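Local coordinates for autoinducer 2-binding protein LsrB (Clostridium saccharobutylicum DSM 13864, PDB 6DSP) that binds the quorum-sensing signal autoinducer-2 in its tetrahydroxytetrahydrofuran form, as a receptor of the bacterial solute-binding protein family, at residues P229-A232 / Q233-Q236; K257-N261 / D262-T266; G146-P149 / E150-A153; Y139-L142 / K143-G146; K339-M342 / N343-F347. All coordinates share one frame; numbering follows the deposited sequence.

How the contacts relate
The five contacts follow one another along the chain, each closing locally, with none nested or crossed. Contact 4 comes first, where helix 127-144 ends; contact 3 follows at once in the turn leading to strand 155-160, and the two share Gly146. Contact 1 lies in helix 227-237, the crossover helix between strands 219-222 and 246-249. Contact 2 closes the short helix 257-261 and lies against contact 1 through Tyr259 and Ile264. Its far end, Thr266, also reaches Ser141 and Glu144 of contact 4. Contact 5, in the tail after strand 335-337, lies on helix 257-261, where Met342 and Tyr345 meet Lys257, so contact 2 joins three of the others.

Contact 1 (P229-A232 / Q233-Q236); sequences PGQA and QAAQ
Pro229 O accepts a hydrogen bond from Gln233 N at 2.9 Å, and this bond begins a run of four successive i to i+4 alpha-helical bonds in helix 227-237, the crossover helix of the beta-alpha-beta unit between strands 219-222 and 246-249. Gly230 O holds Ala234 N at 2.9 Å, Gln231 O holds Ala235 N, and the straightest of the four runs from Gln236 N to Ala232 O, with 168° at the hydrogen. Proline suits a place so near the start of the helix, where an amide hydrogen is not needed for a bond one turn back. Next to these bonds the beta carbons rest on carbonyls of the preceding turn: Gln233 CB is 3.4 Å from Pro229 O, and Ala234 CB is 3.5 Å from Gln231 O. Gln231 leaves the backbone with CG opposite its N (chi1 -171°) and then bends at chi2, which carries NE2 to 4.0 Å from Ala234 CB. Its buried amide is paired at both ends, OE1 with His159 and NE2 with the carbonyl of Gly207, so glutamine serves as a two-ended polar link to helix 200-213 and strand 155-160. Gln233 links outward through OE1 to Tyr259 OH, while NE2 bonds Asn237 OD1 in the same helix. Small residues let neighbours come close: the Ala232 methyl, CB, packs against CG of the Tyr259 ring.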
loop_
_atom_site.group_PDB
_atom_site.type_symbol
_atom_site.label_atom_id
_atom_site.label_comp_id
_atom_site.label_asym_id
_atom_site.label_seq_id
_atom_site.Cartn_x
_atom_site.Cartn_y
_atom_site.Cartn_z
ATOM N N PRO A 229 -8.875 6.897 -6.708
ATOM C CA PRO A 229 -10.168 7.605 -6.764
ATOM C C PRO A 229 -10.031 9.005 -7.323
ATOM O O PRO A 229 -10.943 9.479 -8.008
ATOM C CB PRO A 229 -10.662 7.587 -5.314
ATOM C CG PRO A 229 -9.387 7.351 -4.470
ATOM C CD PRO A 229 -8.532 6.442 -5.343
ATOM N N GLY A 230 -8.897 9.673 -7.105
ATOM C CA GLY A 230 -8.737 10.993 -7.694
ATOM C C GLY A 230 -8.683 10.929 -9.210
ATOM O O GLY A 230 -9.248 11.786 -9.896
ATOM N N GLN A 231 -7.993 9.913 -9.749
ATOM C CA GLN A 231 -7.911 9.770 -11.198
ATOM C C GLN A 231 -9.269 9.413 -11.785
ATOM O O GLN A 231 -9.631 9.888 -12.864
ATOM C CB GLN A 231 -6.910 8.677 -11.524
ATOM C CG GLN A 231 -6.598 8.605 -13.034
ATOM C CD GLN A 231 -5.923 9.876 -13.491
ATOM O OE1 GLN A 231 -4.777 10.137 -13.104
ATOM N NE2 GLN A 231 -6.599 10.659 -14.349
ATOM N N ALA A 232 -10.027 8.556 -11.095
ATOM C CA ALA A 232 -11.374 8.248 -11.562
ATOM C C ALA A 232 -12.239 9.507 -11.563
ATOM O O ALA A 232 -12.974 9.787 -12.530
ATOM C CB ALA A 232 -12.002 7.165 -10.705
ATOM N N GLN A 233 -12.147 10.309 -10.498
ATOM C CA GLN A 233 -12.917 11.555 -10.463
ATOM C C GLN A 233 -12.497 12.495 -11.594
ATOM O O GLN A 233 -13.338 13.135 -12.240
ATOM C CB GLN A 233 -12.704 12.230 -9.107
ATOM C CG GLN A 233 -13.519 13.500 -8.976
ATOM C CD GLN A 233 -15.012 13.231 -8.899
ATOM O OE1 GLN A 233 -15.441 12.294 -8.191
ATOM N NE2 GLN A 233 -15.810 14.029 -9.605
ATOM N N ALA A 234 -11.188 12.563 -11.871
ATOM C CA ALA A 234 -10.719 13.398 -12.969
ATOM C C ALA A 234 -11.308 12.947 -14.301
ATOM O O ALA A 234 -11.715 13.774 -15.128
ATOM C CB ALA A 234 -9.196 13.358 -13.042
ATOM N N ALA A 235 -11.358 11.632 -14.524
ATOM C CA ALA A 235 -11.931 11.110 -15.752
ATOM C C ALA A 235 -13.399 11.475 -15.836
ATOM O O ALA A 235 -13.882 11.935 -16.877
ATOM C CB ALA A 235 -11.720 9.600 -15.795
ATOM N N GLN A 236 -14.132 11.281 -14.743
ATOM C CA GLN A 236 -15.544 11.640 -14.736
ATOM C C GLN A 236 -15.740 13.143 -14.977
ATOM O O GLN A 236 -16.628 13.551 -15.744
ATOM C CB GLN A 236 -16.140 11.198 -13.406
ATOM C CG GLN A 236 -17.626 11.338 -13.377
ATOM C CD GLN A 236 -18.138 10.942 -12.029
ATOM O OE1 GLN A 236 -18.208 9.775 -11.729
ATOM N NE2 GLN A 236 -18.427 11.919 -11.179
#

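Contact 2 (K257-N261 / D262-T266); sequences KQYCN and DGILT
A helix C-cap of the Schellman type closes the short helix 257-261, with Tyr259 and Cys260 gripping Gly263 and Ile264 at the start of the loop that leads to strand 268-270. Two backbone bonds define it: Ile264 N to Tyr259 O at 2.9 Å, and Gly263 N to Cys260 O at 3.0 Å, the latter donor standing well above the carbonyl plane. Gly263 has positive phi (78°), a conformation that favours glycine, and its backbone is also bonded to Ala242. One residue earlier, Asp262 N still makes an ordinary helical bond to Gln258 O, while its side chain, like that of Asn261, is at the surface, where polar groups belong. Inside the turn the contact is apolar. Ile264 CB approaches Tyr259 CB to 4.3 Å, and Ile264 CG1 comes to the edge of the tyrosine ring, near its plane; a hydrophobic contact between the residues one after and four before the glycine commonly accompanies a Schellman motif. Leu265 places CG between its own N and carbonyl carbon (chi1 81°), turning CD2 back to 3.8 Å from Tyr259 CB and 4.3 Å from Cys260 CB. Cys260 SG lies 3.7 Å from Leu265 O. The chemistry implies a division of labour: loop amides satisfy carbonyls that have no further helix to bond, and Ile264, beside Tyr259 O, probably shields the bond to that oxygen.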
loop_
_atom_site.group_PDB
_atom_site.type_symbol
_atom_site.label_atom_id
_atom_site.label_comp_id
_atom_site.label_asym_id
_atom_site.label_seq_id
_atom_site.Cartn_x
_atom_site.Cartn_y
_atom_site.Cartn_z
ATOM N N LYS A 257 -16.674 1.857 -5.398
ATOM C CA LYS A 257 -17.874 1.216 -5.929
ATOM C C LYS A 257 -18.669 2.160 -6.814
ATOM O O LYS A 257 -19.166 1.751 -7.874
ATOM C CB LYS A 257 -18.745 0.680 -4.803
ATOM C CG LYS A 257 -18.177 -0.572 -4.151
ATOM C CD LYS A 257 -19.026 -0.946 -2.972
ATOM C CE LYS A 257 -18.461 -2.144 -2.231
ATOM N NZ LYS A 257 -19.262 -2.431 -1.000
ATOM N N GLN A 258 -18.826 3.423 -6.396
ATOM C CA GLN A 258 -19.646 4.333 -7.188
ATOM C C GLN A 258 -19.011 4.612 -8.544
ATOM O O GLN A 258 -19.705 4.645 -9.562
ATOM C CB GLN A 258 -19.914 5.638 -6.432
ATOM C CG GLN A 258 -20.986 6.467 -7.123
ATOM C CD GLN A 258 -22.304 5.726 -7.132
ATOM O OE1 GLN A 258 -22.836 5.370 -8.194
ATOM N NE2 GLN A 258 -22.853 5.494 -5.939
ATOM N N TYR A 259 -17.689 4.807 -8.579
ATOM C CA TYR A 259 -17.008 4.990 -9.858
ATOM C C TYR A 259 -17.213 3.785 -10.756
ATOM O O TYR A 259 -17.375 3.926 -11.973
ATOM C CB TYR A 259 -15.500 5.218 -9.656
ATOM C CG TYR A 259 -15.164 6.540 -8.980
ATOM C CD1 TYR A 259 -15.570 7.754 -9.538
ATOM C CD2 TYR A 259 -14.455 6.577 -7.756
ATOM C CE1 TYR A 259 -15.305 8.958 -8.904
ATOM C CE2 TYR A 259 -14.159 7.784 -7.119
ATOM C CZ TYR A 259 -14.600 8.972 -7.700
ATOM O OH TYR A 259 -14.321 10.140 -7.041
ATOM N N CYS A 260 -17.180 2.591 -10.178
ATOM C CA CYS A 260 -17.366 1.397 -10.990
ATOM C C CYS A 260 -18.809 1.279 -11.476
ATOM O O CYS A 260 -19.056 0.997 -12.666
ATOM C CB CYS A 260 -16.878 0.181 -10.180
ATOM S SG CYS A 260 -16.899 -1.352 -11.119
ATOM N N ASN A 261 -19.774 1.567 -10.594
ATOM C CA ASN A 261 -21.187 1.546 -10.994
ATOM C C ASN A 261 -21.483 2.596 -12.060
ATOM O O ASN A 261 -22.372 2.397 -12.902
ATOM C CB ASN A 261 -22.100 1.764 -9.781
ATOM C CG ASN A 261 -22.211 0.524 -8.915
ATOM O OD1 ASN A 261 -22.219 -0.593 -9.427
ATOM N ND2 ASN A 261 -22.315 0.712 -7.610
ATOM N N ASP A 262 -20.757 3.708 -12.047
ATOM C CA ASP A 262 -20.947 4.763 -13.037
ATOM C C ASP A 262 -20.141 4.522 -14.303
ATOM O O ASP A 262 -20.120 5.394 -15.183
ATOM C CB ASP A 262 -20.557 6.126 -12.447
ATOM C CG ASP A 262 -21.545 6.602 -11.404
ATOM O OD1 ASP A 262 -22.643 6.013 -11.360
ATOM O OD2 ASP A 262 -21.233 7.555 -10.640
ATOM N N GLY A 263 -19.450 3.382 -14.397
ATOM C CA GLY A 263 -18.754 3.008 -15.615
ATOM C C GLY A 263 -17.443 3.718 -15.828
ATOM O O GLY A 263 -16.934 3.734 -16.954
ATOM N N ILE A 264 -16.859 4.306 -14.779
ATOM C CA ILE A 264 -15.648 5.083 -14.966
ATOM C C ILE A 264 -14.439 4.167 -15.074
ATOM O O ILE A 264 -13.471 4.511 -15.766
ATOM C CB ILE A 264 -15.458 6.112 -13.819
ATOM C CG1 ILE A 264 -16.703 6.983 -13.653
ATOM C CG2 ILE A 264 -14.201 6.961 -14.059
ATOM C CD1 ILE A 264 -17.077 7.718 -14.921
ATOM N N LEU A 265 -14.431 3.045 -14.345
ATOM C CA LEU A 265 -13.358 2.062 -14.469
ATOM C C LEU A 265 -13.953 0.671 -14.311
ATOM O O LEU A 265 -14.981 0.481 -13.663
ATOM C CB LEU A 265 -12.197 2.273 -13.458
ATOM C CG LEU A 265 -12.382 1.737 -12.030
ATOM C CD1 LEU A 265 -11.054 1.789 -11.259
ATOM C CD2 LEU A 265 -13.429 2.538 -11.272
ATOM N N THR A 266 -13.232 -0.308 -14.838
ATOM C CA THR A 266 -13.694 -1.680 -14.819
ATOM C C THR A 266 -13.137 -2.474 -13.653
ATOM O O THR A 266 -13.828 -3.355 -13.133
ATOM C CB THR A 266 -13.234 -2.368 -16.131
ATOM O OG1 THR A 266 -13.728 -1.617 -17.251
ATOM C CG2 THR A 266 -13.736 -3.798 -16.206
#

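Contact 3 (G146-P149 / E150-A153); sequences GKDP and EKDA
Asp148 and Asp152 grip each other at the heart of this turn, between helix 127-144 and strand 155-160. Asp148 O accepts two amides, Asp152 N at 2.7 Å and Lys151 N at 3.0 Å, the second closing a beta-turn over Pro149 and Glu150. In return Asp152 OD2 takes Asp148 N at 2.8 Å, the donor coming from 51° above the carboxylate plane. With CG opposite its carbonyl carbon (chi1 -70°), the Asp152 side chain folds back over Asp148 to make that bond. Proline, its phi already fixed near -65°, suits the turn corner, and Pro149 packs down on Leu142 of the helix. Pro149 O takes Trp186 NE1 and also water 3, which bridges it to Asp152 O. The solvent side is looser. Water 2 joins Asp148 OD1 to Glu150 N. Lys147, curled at chi2 and chi3, brings NZ no nearer than 4.0 Å to Asp152 OD2, a long salt bridge; water 1 spans the pair. An amide, a water and a nearby lysine around one oxygen probably favour the charged form of Asp152, whose short side chain lets OD2 reach Asp148 N while its own N bonds Asp148 O.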
loop_
_atom_site.group_PDB
_atom_site.type_symbol
_atom_site.label_atom_id
_atom_site.label_comp_id
_atom_site.label_asym_id
_atom_site.label_seq_id
_atom_site.Cartn_x
_atom_site.Cartn_y
_atom_site.Cartn_z
ATOM N N GLY A 146 -11.620 -3.024 -26.075
ATOM C CA GLY A 146 -11.444 -3.193 -27.502
ATOM C C GLY A 146 -10.051 -2.923 -28.006
ATOM O O GLY A 146 -9.857 -2.855 -29.228
ATOM N N LYS A 147 -9.083 -2.744 -27.111
ATOM C CA LYS A 147 -7.689 -2.645 -27.519
ATOM C C LYS A 147 -7.078 -4.043 -27.621
ATOM O O LYS A 147 -7.640 -5.046 -27.172
ATOM C CB LYS A 147 -6.889 -1.790 -26.512
ATOM C CG LYS A 147 -7.463 -0.373 -26.270
ATOM C CD LYS A 147 -7.292 0.501 -27.513
ATOM C CE LYS A 147 -5.824 0.898 -27.689
ATOM N NZ LYS A 147 -5.618 1.745 -28.923
ATOM N N ASP A 148 -5.891 -4.097 -28.224
ATOM C CA ASP A 148 -5.100 -5.315 -28.348
ATOM C C ASP A 148 -3.793 -5.064 -27.607
ATOM O O ASP A 148 -2.751 -4.826 -28.239
ATOM C CB ASP A 148 -4.848 -5.627 -29.828
ATOM C CG ASP A 148 -4.077 -6.921 -30.042
ATOM O OD1 ASP A 148 -3.848 -7.671 -29.082
ATOM O OD2 ASP A 148 -3.689 -7.195 -31.194
ATOM N N PRO A 149 -3.798 -5.136 -26.268
ATOM C CA PRO A 149 -2.592 -4.752 -25.515
ATOM C C PRO A 149 -1.410 -5.656 -25.764
ATOM O O PRO A 149 -0.276 -5.262 -25.455
ATOM C CB PRO A 149 -3.053 -4.783 -24.048
ATOM C CG PRO A 149 -4.314 -5.628 -24.060
ATOM C CD PRO A 149 -4.964 -5.329 -25.374
ATOM N N GLU A 150 -1.630 -6.858 -26.305
ATOM C CA GLU A 150 -0.496 -7.724 -26.587
ATOM C C GLU A 150 0.422 -7.119 -27.634
ATOM O O GLU A 150 1.626 -7.396 -27.625
ATOM C CB GLU A 150 -0.968 -9.106 -27.054
ATOM C CG GLU A 150 0.151 -10.122 -27.207
ATOM C CD GLU A 150 0.688 -10.583 -25.867
ATOM O OE1 GLU A 150 -0.033 -10.433 -24.861
ATOM O OE2 GLU A 150 1.823 -11.110 -25.819
ATOM N N LYS A 151 -0.128 -6.300 -28.540
ATOM C CA LYS A 151 0.592 -5.771 -29.694
ATOM C C LYS A 151 0.532 -4.256 -29.821
ATOM O O LYS A 151 1.457 -3.651 -30.373
ATOM C CB LYS A 151 0.031 -6.381 -30.986
ATOM C CG LYS A 151 0.095 -7.882 -31.053
ATOM C CD LYS A 151 -0.573 -8.355 -32.334
ATOM C CE LYS A 151 -0.604 -9.876 -32.424
ATOM N NZ LYS A 151 -1.281 -10.336 -33.670
ATOM N N ASP A 152 -0.536 -3.620 -29.329
ATOM C CA ASP A 152 -0.678 -2.183 -29.532
ATOM C C ASP A 152 0.422 -1.410 -28.804
ATOM O O ASP A 152 0.970 -1.843 -27.769
ATOM C CB ASP A 152 -2.011 -1.673 -28.975
ATOM C CG ASP A 152 -3.227 -2.126 -29.772
ATOM O OD1 ASP A 152 -3.097 -2.534 -30.956
ATOM O OD2 ASP A 152 -4.331 -2.008 -29.179
ATOM N N ALA A 153 0.706 -0.218 -29.325
ATOM C CA ALA A 153 1.659 0.687 -28.681
ATOM C C ALA A 153 0.918 1.483 -27.604
ATOM O O ALA A 153 0.689 2.691 -27.706
ATOM C CB ALA A 153 2.320 1.594 -29.712
HETATM O O HOH W 1 -6.270 -0.728 -30.762
HETATM O O HOH W 2 -4.192 -8.285 -26.298
HETATM O O HOH W 3 1.910 -4.304 -26.997
#

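Contact 4 (Y139-L142 / K143-G146); sequences YDSL and KERG
Leu142 lies alongside Arg145 at the end of helix 127-144, both side chains pointing the same way, with Leu142 CD2 3.6 Å from Arg145 NH2. Arg145 reaches this place because CG sits between its backbone N and carbonyl carbon (chi1 71°) and the chain then runs straight to NE. Its guanidinium is held from outside, NE by Thr246 OG1 and NH2 by a salt bridge to Asp218, so the leucine methyl lies against a group already fixed. On another side of the helix, Glu144, extended beyond CG, runs back along the preceding turn: its CG is 3.2 Å from Asp140 O, and its carboxylate forms a salt bridge with Arg267, which Ser141 OG also bonds. Lys143 extends its aliphatic part past the Tyr139 ring, CD at 4.4 Å from CE1, a loose contact suited to a long, exposed side chain. Regular helical bonding persists through Lys143 N to Tyr139 O (3.0 Å) and Glu144 N to Asp140 O (3.1 Å). The pattern then changes: Arg145 N divides itself between Ser141 O and Leu142 O in two weak bonds. Gly146 takes up positive phi (97°), where a side chain would jam against the preceding carbonyl. Gly146 N bonds Lys143 O at 3.0 Å and Lys147 N bonds Leu142 O at 3.1 Å, the pair that marks a Schellman motif ending a helix.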
loop_
_atom_site.group_PDB
_atom_site.type_symbol
_atom_site.label_atom_id
_atom_site.label_comp_id
_atom_site.label_asym_id
_atom_site.label_seq_id
_atom_site.Cartn_x
_atom_site.Cartn_y
_atom_site.Cartn_z
ATOM N N TYR A 139 -3.901 -4.621 -18.434
ATOM C CA TYR A 139 -4.017 -5.413 -19.657
ATOM C C TYR A 139 -5.451 -5.914 -19.844
ATOM O O TYR A 139 -6.055 -5.775 -20.921
ATOM C CB TYR A 139 -3.041 -6.592 -19.553
ATOM C CG TYR A 139 -3.068 -7.512 -20.766
ATOM C CD1 TYR A 139 -4.060 -8.481 -20.909
ATOM C CD2 TYR A 139 -2.108 -7.415 -21.762
ATOM C CE1 TYR A 139 -4.114 -9.328 -22.013
ATOM C CE2 TYR A 139 -2.138 -8.257 -22.875
ATOM C CZ TYR A 139 -3.144 -9.210 -22.996
ATOM O OH TYR A 139 -3.181 -10.049 -24.098
ATOM N N ASP A 140 -6.021 -6.516 -18.791
ATOM C CA ASP A 140 -7.359 -7.079 -18.923
ATOM C C ASP A 140 -8.400 -6.009 -19.246
ATOM O O ASP A 140 -9.278 -6.208 -20.104
ATOM C CB ASP A 140 -7.728 -7.828 -17.656
ATOM C CG ASP A 140 -6.917 -9.112 -17.499
ATOM O OD1 ASP A 140 -6.378 -9.613 -18.504
ATOM O OD2 ASP A 140 -6.845 -9.652 -16.392
ATOM N N SER A 141 -8.309 -4.861 -18.590
ATOM C CA SER A 141 -9.280 -3.798 -18.855
ATOM C C SER A 141 -9.089 -3.213 -20.246
ATOM O O SER A 141 -10.069 -2.840 -20.904
ATOM C CB SER A 141 -9.197 -2.713 -17.779
ATOM O OG SER A 141 -9.658 -3.232 -16.546
ATOM N N LEU A 142 -7.840 -3.099 -20.712
ATOM C CA LEU A 142 -7.581 -2.618 -22.071
ATOM C C LEU A 142 -8.210 -3.539 -23.102
ATOM O O LEU A 142 -8.878 -3.078 -24.038
ATOM C CB LEU A 142 -6.066 -2.523 -22.294
ATOM C CG LEU A 142 -5.374 -1.316 -21.640
ATOM C CD1 LEU A 142 -3.872 -1.568 -21.563
ATOM C CD2 LEU A 142 -5.686 -0.012 -22.370
ATOM N N LYS A 143 -8.032 -4.854 -22.924
ATOM C CA LYS A 143 -8.640 -5.789 -23.860
ATOM C C LYS A 143 -10.168 -5.674 -23.849
ATOM O O LYS A 143 -10.805 -5.715 -24.905
ATOM C CB LYS A 143 -8.168 -7.205 -23.542
ATOM C CG LYS A 143 -8.613 -8.251 -24.547
ATOM C CD LYS A 143 -7.841 -9.548 -24.308
ATOM C CE LYS A 143 -8.207 -10.592 -25.341
ATOM N NZ LYS A 143 -8.097 -10.004 -26.712
ATOM N N GLU A 144 -10.763 -5.425 -22.671
ATOM C CA GLU A 144 -12.215 -5.353 -22.564
ATOM C C GLU A 144 -12.797 -4.097 -23.184
ATOM O O GLU A 144 -13.992 -4.098 -23.521
ATOM C CB GLU A 144 -12.639 -5.486 -21.108
ATOM C CG GLU A 144 -12.407 -6.906 -20.624
ATOM C CD GLU A 144 -12.338 -7.037 -19.127
ATOM O OE1 GLU A 144 -12.441 -6.019 -18.420
ATOM O OE2 GLU A 144 -12.155 -8.185 -18.655
ATOM N N ARG A 145 -12.001 -3.048 -23.384
ATOM C CA ARG A 145 -12.487 -1.875 -24.103
ATOM C C ARG A 145 -12.106 -1.899 -25.577
ATOM O O ARG A 145 -12.245 -0.890 -26.262
ATOM C CB ARG A 145 -12.118 -0.555 -23.424
ATOM C CG ARG A 145 -10.647 -0.165 -23.475
ATOM C CD ARG A 145 -10.469 1.290 -23.031
ATOM N NE ARG A 145 -9.085 1.786 -22.992
ATOM C CZ ARG A 145 -8.479 2.422 -23.995
ATOM N NH1 ARG A 145 -9.101 2.609 -25.151
ATOM N NH2 ARG A 145 -7.233 2.871 -23.852
ATOM N N GLY A 146 -11.620 -3.024 -26.075
ATOM C CA GLY A 146 -11.444 -3.193 -27.502
ATOM C C GLY A 146 -10.051 -2.923 -28.006
ATOM O O GLY A 146 -9.857 -2.855 -29.228
#

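Contact 5 (K339-M342 / N343-F347); sequences KDNM and NNYDF
Two overlapping type I beta-turns shape the tail after strand 335-337, as Asn341 and Met342 meet Asn344 and Tyr345. Asn344 N bonds Asn341 O at 2.9 Å, and Tyr345 N bonds Met342 O at 3.2 Å; both donors stand above the carbonyl plane. The Tyr345 ring turns its edge to these same oxygens: CD1 is 3.3 Å from Asn341 O, and Met342 O lies in the ring plane, so weakly polar aryl hydrogens face carbonyl oxygens. The Asn341 amide is set nearly upright to that ring, planes 83° apart. A short amide suits Asn341, which is fixed by the end of strand 335-337 and the residue after it, ND2 to Ile336 O and OD1 to Thr338 N. Water 4 fills in where the backbone does not close, accepting from Asn343 N at 2.9 Å and donating to Lys339 O at 2.9 Å. Met342 is buried, and its side chain packs on Cys260 and Asn261 of helix 257-261 and on Trp268. Asn343 and Asn344 are exposed central residues of the turns, where a polar side chain can meet solvent. Phe347 bonds Asn254 by its backbone. Consecutive overlapping type I turns thus carry the chain from strand 335-337 towards its C-terminal end.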
loop_
_atom_site.group_PDB
_atom_site.type_symbol
_atom_site.label_atom_id
_atom_site.label_comp_id
_atom_site.label_asym_id
_atom_site.label_seq_id
_atom_site.Cartn_x
_atom_site.Cartn_y
_atom_site.Cartn_z
ATOM N N LYS A 339 -17.144 -5.009 -11.092
ATOM C CA LYS A 339 -18.533 -4.888 -10.683
ATOM C C LYS A 339 -19.120 -6.239 -10.288
ATOM O O LYS A 339 -20.124 -6.282 -9.573
ATOM C CB LYS A 339 -19.337 -4.248 -11.824
ATOM C CG LYS A 339 -19.569 -5.173 -13.019
ATOM C CD LYS A 339 -20.422 -4.492 -14.068
ATOM C CE LYS A 339 -20.406 -5.282 -15.355
ATOM N NZ LYS A 339 -20.880 -6.681 -15.162
ATOM N N ASP A 340 -18.524 -7.346 -10.741
ATOM C CA ASP A 340 -19.114 -8.659 -10.488
ATOM C C ASP A 340 -18.838 -9.183 -9.085
ATOM O O ASP A 340 -19.574 -10.052 -8.612
ATOM C CB ASP A 340 -18.599 -9.664 -11.516
ATOM C CG ASP A 340 -19.099 -9.376 -12.902
ATOM O OD1 ASP A 340 -20.177 -8.742 -13.022
ATOM O OD2 ASP A 340 -18.409 -9.785 -13.861
ATOM N N ASN A 341 -17.794 -8.699 -8.399
ATOM C CA ASN A 341 -17.551 -9.139 -7.029
ATOM C C ASN A 341 -17.427 -8.020 -6.007
ATOM O O ASN A 341 -17.346 -8.330 -4.809
ATOM C CB ASN A 341 -16.306 -10.038 -6.943
ATOM C CG ASN A 341 -15.016 -9.285 -7.264
ATOM O OD1 ASN A 341 -15.061 -8.161 -7.755
ATOM N ND2 ASN A 341 -13.857 -9.881 -6.955
ATOM N N MET A 342 -17.397 -6.738 -6.419
ATOM C CA MET A 342 -17.091 -5.679 -5.453
ATOM C C MET A 342 -18.116 -5.623 -4.327
ATOM O O MET A 342 -17.787 -5.213 -3.202
ATOM C CB MET A 342 -16.990 -4.319 -6.151
ATOM C CG MET A 342 -18.326 -3.828 -6.699
ATOM S SD MET A 342 -18.060 -2.368 -7.711
ATOM C CE MET A 342 -19.758 -1.812 -7.929
ATOM N N ASN A 343 -19.354 -6.021 -4.595
ATOM C CA ASN A 343 -20.390 -5.932 -3.577
ATOM C C ASN A 343 -20.305 -7.059 -2.564
ATOM O O ASN A 343 -21.077 -7.062 -1.596
ATOM C CB ASN A 343 -21.772 -5.862 -4.230
ATOM C CG ASN A 343 -21.940 -4.607 -5.045
ATOM O OD1 ASN A 343 -21.627 -3.511 -4.572
ATOM N ND2 ASN A 343 -22.385 -4.755 -6.287
ATOM N N ASN A 344 -19.365 -7.984 -2.741
ATOM C CA ASN A 344 -19.106 -8.993 -1.723
ATOM C C ASN A 344 -18.245 -8.459 -0.594
ATOM O O ASN A 344 -17.997 -9.187 0.371
ATOM C CB ASN A 344 -18.423 -10.216 -2.348
ATOM C CG ASN A 344 -19.276 -10.887 -3.400
ATOM O OD1 ASN A 344 -20.497 -10.732 -3.411
ATOM N ND2 ASN A 344 -18.642 -11.654 -4.281
ATOM N N TYR A 345 -17.765 -7.223 -0.696
ATOM C CA TYR A 345 -16.826 -6.677 0.266
ATOM C C TYR A 345 -17.422 -5.425 0.892
ATOM O O TYR A 345 -18.230 -4.724 0.275
ATOM C CB TYR A 345 -15.493 -6.327 -0.433
ATOM C CG TYR A 345 -14.865 -7.534 -1.078
ATOM C CD1 TYR A 345 -15.198 -7.918 -2.365
ATOM C CD2 TYR A 345 -13.955 -8.316 -0.382
ATOM C CE1 TYR A 345 -14.647 -9.055 -2.927
ATOM C CE2 TYR A 345 -13.390 -9.433 -0.945
ATOM C CZ TYR A 345 -13.755 -9.816 -2.211
ATOM O OH TYR A 345 -13.184 -10.942 -2.777
ATOM N N ASP A 346 -17.011 -5.134 2.126
ATOM C CA ASP A 346 -17.531 -3.976 2.836
ATOM C C ASP A 346 -16.414 -3.325 3.647
ATOM O O ASP A 346 -16.448 -3.266 4.877
ATOM C CB ASP A 346 -18.703 -4.351 3.727
ATOM C CG ASP A 346 -19.301 -3.157 4.425
ATOM O OD1 ASP A 346 -19.051 -2.020 3.975
ATOM O OD2 ASP A 346 -20.019 -3.355 5.432
ATOM N N PHE A 347 -15.420 -2.804 2.938
ATOM C CA PHE A 347 -14.355 -2.022 3.571
ATOM C C PHE A 347 -13.730 -1.086 2.564
ATOM O O PHE A 347 -14.044 -1.215 1.382
ATOM C CB PHE A 347 -13.285 -2.922 4.194
ATOM C CG PHE A 347 -12.399 -3.601 3.203
ATOM C CD1 PHE A 347 -12.801 -4.775 2.565
ATOM C CD2 PHE A 347 -11.129 -3.104 2.939
ATOM C CE1 PHE A 347 -11.954 -5.423 1.673
ATOM C CE2 PHE A 347 -10.287 -3.744 2.044
ATOM C CZ PHE A 347 -10.694 -4.907 1.415
ATOM O OXT PHE A 347 -12.943 -0.187 2.909
HETATM O O HOH W 4 -20.571 -7.374 -6.878
#